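Local coordinates for protein 3-dehydroquinate dehydratase (Clostridium difficile, PDB 4H3D) that catalyses the cis-dehydration of 3-dehydroquinate to 3-dehydroshikimate through an imine intermediate, the third step of the chorismate pathway, at residues 119-124 with 142-147. Sequence-based numbering, arbitrary orientation.
Sequences VELFMG and VIISNH. With SHL (5-hydroxy-6-methyl-4-oxo-4H-pyran-2-carboxylic acid), chain I.
Val119 and Glu120 pair in parallel with Ile144 and Ser145. Val119 donates from N to Ile143 O and accepts at O from Ser145 N. Leu121 N, in the 3-10 turn that follows, donates to Ser145 O (2.8 Å).

On the face turned to helix 125-137, the methyl Val119 CG2 meets Ile144 CG1 at 3.7 Å. The same methyl touches Val142 CG1, and the two valines cross at about a right angle. Ile144 CG1 is anti to the carbonyl carbon (chi1 -62°), which sets CG2 against Val119 O and 4.0 Å from Leu121 CB.

On the other face Glu120 CG packs 3.8 Å from Ser145 OG, which is hydrogen-bonded to Asp118. Beyond CG the Glu120 chain is extended (chi2 160°). Its OE2 accepts a hydrogen bond from Ser87 N and forms a salt bridge with substrate-binding Arg86.

A water takes hydrogen bonds from Phe122 N and Asn146 ND2 and gives one to Ser145 O.

His147, the catalytic proton donor/acceptor, presents its ring edge to the ligand. A short hydrogen bond joins NE2 and SHL OAC (2.5 Å). ND1 is hydrogen-bonded to Glu90, which fixes the ring's rotation. This is a beta-alpha-beta unit of a TIM barrel, with the active site at the C-terminal strand ends.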
loop_
_atom_site.group_PDB
_atom_site.type_symbol
_atom_site.label_atom_id
_atom_site.label_comp_id
_atom_site.label_asym_id
_atom_site.label_seq_id
_atom_site.Cartn_x
_atom_site.Cartn_y
_atom_site.Cartn_z
ATOM N N VAL B 119 -1.284 -6.633 -26.536
ATOM C CA VAL B 119 -1.154 -5.824 -27.739
ATOM C C VAL B 119 -1.244 -4.331 -27.354
ATOM O O VAL B 119 -2.054 -3.940 -26.536
ATOM C CB VAL B 119 -2.201 -6.213 -28.824
ATOM C CG1 VAL B 119 -2.140 -7.728 -29.100
ATOM C CG2 VAL B 119 -3.566 -5.835 -28.422
ATOM N N GLU B 120 -0.406 -3.511 -27.963
ATOM C CA GLU B 120 -0.326 -2.094 -27.626
ATOM C C GLU B 120 -1.346 -1.219 -28.362
ATOM O O GLU B 120 -1.423 -1.258 -29.590
ATOM C CB GLU B 120 1.094 -1.611 -27.918
ATOM C CG GLU B 120 2.092 -2.205 -26.993
ATOM C CD GLU B 120 3.513 -2.156 -27.525
ATOM O OE1 GLU B 120 3.719 -1.650 -28.652
ATOM O OE2 GLU B 120 4.414 -2.638 -26.814
ATOM N N LEU B 121 -2.105 -0.422 -27.597
ATOM C CA LEU B 121 -3.087 0.534 -28.143
ATOM C C LEU B 121 -2.488 1.399 -29.275
ATOM O O LEU B 121 -3.130 1.667 -30.292
ATOM C CB LEU B 121 -3.571 1.460 -27.030
ATOM C CG LEU B 121 -4.640 2.491 -27.397
ATOM C CD1 LEU B 121 -5.920 1.804 -27.872
ATOM C CD2 LEU B 121 -4.918 3.413 -26.224
ATOM N N PHE B 122 -1.254 1.815 -29.071
ATOM C CA PHE B 122 -0.564 2.725 -29.962
ATOM C C PHE B 122 -0.273 2.149 -31.372
ATOM O O PHE B 122 0.034 2.895 -32.294
ATOM C CB PHE B 122 0.731 3.233 -29.272
ATOM C CG PHE B 122 1.163 4.603 -29.719
ATOM C CD1 PHE B 122 0.384 5.716 -29.406
ATOM C CD2 PHE B 122 2.356 4.801 -30.384
ATOM C CE1 PHE B 122 0.764 6.983 -29.781
ATOM C CE2 PHE B 122 2.747 6.071 -30.773
ATOM C CZ PHE B 122 1.952 7.168 -30.474
ATOM N N MET B 123 -0.371 0.828 -31.517
ATOM C CA MET B 123 -0.189 0.185 -32.825
ATOM C C MET B 123 -1.302 0.579 -33.804
ATOM O O MET B 123 -1.140 0.459 -35.014
ATOM C CB MET B 123 -0.121 -1.340 -32.670
ATOM C CG MET B 123 1.118 -1.809 -31.947
ATOM S SD MET B 123 2.618 -1.461 -32.874
ATOM C CE MET B 123 2.353 -2.465 -34.326
ATOM N N GLY B 124 -2.428 1.053 -33.275
ATOM C CA GLY B 124 -3.541 1.519 -34.113
ATOM C C GLY B 124 -4.631 0.498 -34.357
ATOM O O GLY B 124 -4.412 -0.703 -34.231
ATOM N N VAL B 142 -7.080 -11.118 -24.475
ATOM C CA VAL B 142 -6.248 -10.022 -24.914
ATOM C C VAL B 142 -6.164 -8.889 -23.913
ATOM O O VAL B 142 -7.170 -8.415 -23.394
ATOM C CB VAL B 142 -6.734 -9.458 -26.260
ATOM C CG1 VAL B 142 -5.843 -8.262 -26.717
ATOM C CG2 VAL B 142 -6.718 -10.558 -27.325
ATOM N N ILE B 143 -4.932 -8.506 -23.629
ATOM C CA ILE B 143 -4.634 -7.324 -22.858
ATOM C C ILE B 143 -4.292 -6.271 -23.921
ATOM O O ILE B 143 -3.490 -6.548 -24.807
ATOM C CB ILE B 143 -3.369 -7.518 -21.959
ATOM C CG1 ILE B 143 -3.674 -8.411 -20.764
ATOM C CG2 ILE B 143 -2.852 -6.175 -21.452
ATOM C CD1 ILE B 143 -2.445 -8.719 -19.918
ATOM N N ILE B 144 -4.950 -5.109 -23.891
ATOM C CA ILE B 144 -4.538 -4.004 -24.757
ATOM C C ILE B 144 -3.859 -3.050 -23.786
ATOM O O ILE B 144 -4.442 -2.664 -22.788
ATOM C CB ILE B 144 -5.694 -3.342 -25.498
ATOM C CG1 ILE B 144 -6.372 -4.357 -26.421
ATOM C CG2 ILE B 144 -5.187 -2.111 -26.279
ATOM C CD1 ILE B 144 -7.546 -3.793 -27.285
ATOM N N SER B 145 -2.613 -2.714 -24.047
ATOM C CA SER B 145 -1.857 -1.902 -23.115
ATOM C C SER B 145 -1.427 -0.553 -23.655
ATOM O O SER B 145 -1.333 -0.342 -24.868
ATOM C CB SER B 145 -0.604 -2.671 -22.662
ATOM O OG SER B 145 0.296 -2.871 -23.742
ATOM N N ASN B 146 -1.161 0.355 -22.727
ATOM C CA ASN B 146 -0.638 1.689 -23.034
ATOM C C ASN B 146 0.273 2.129 -21.896
ATOM O O ASN B 146 -0.005 1.857 -20.713
ATOM C CB ASN B 146 -1.778 2.676 -23.238
ATOM C CG ASN B 146 -1.300 4.088 -23.569
ATOM O OD1 ASN B 146 -1.604 5.031 -22.838
ATOM N ND2 ASN B 146 -0.540 4.232 -24.643
ATOM N N HIS B 147 1.359 2.805 -22.249
ATOM C CA HIS B 147 2.338 3.275 -21.274
ATOM C C HIS B 147 2.713 4.735 -21.470
ATOM O O HIS B 147 2.723 5.245 -22.598
ATOM C CB HIS B 147 3.617 2.473 -21.419
ATOM C CG HIS B 147 3.408 1.001 -21.339
ATOM N ND1 HIS B 147 2.922 0.264 -22.395
ATOM C CD2 HIS B 147 3.631 0.121 -20.334
ATOM C CE1 HIS B 147 2.836 -1.005 -22.039
ATOM N NE2 HIS B 147 3.264 -1.118 -20.793
HETATM O OAD SHL I . 5.650 -4.160 -13.534
HETATM C CAH SHL I . 5.982 -3.196 -14.269
HETATM O OAA SHL I . 6.851 -2.367 -13.898
HETATM C CAK SHL I . 5.342 -3.061 -15.563
HETATM O OAG SHL I . 4.352 -4.032 -15.934
HETATM C CAF SHL I . 3.863 -4.035 -17.256
HETATM C CAL SHL I . 3.032 -5.036 -17.638
HETATM C CAJ SHL I . 4.338 -3.090 -18.096
HETATM O OAC SHL I . 3.922 -3.074 -19.360
HETATM C CAI SHL I . 5.231 -2.144 -17.677
HETATM C CAE SHL I . 5.722 -2.123 -16.433
HETATM O OAB SHL I . 5.643 -1.208 -18.519
HETATM O O HOH W 1 0.045 1.610 -26.366
#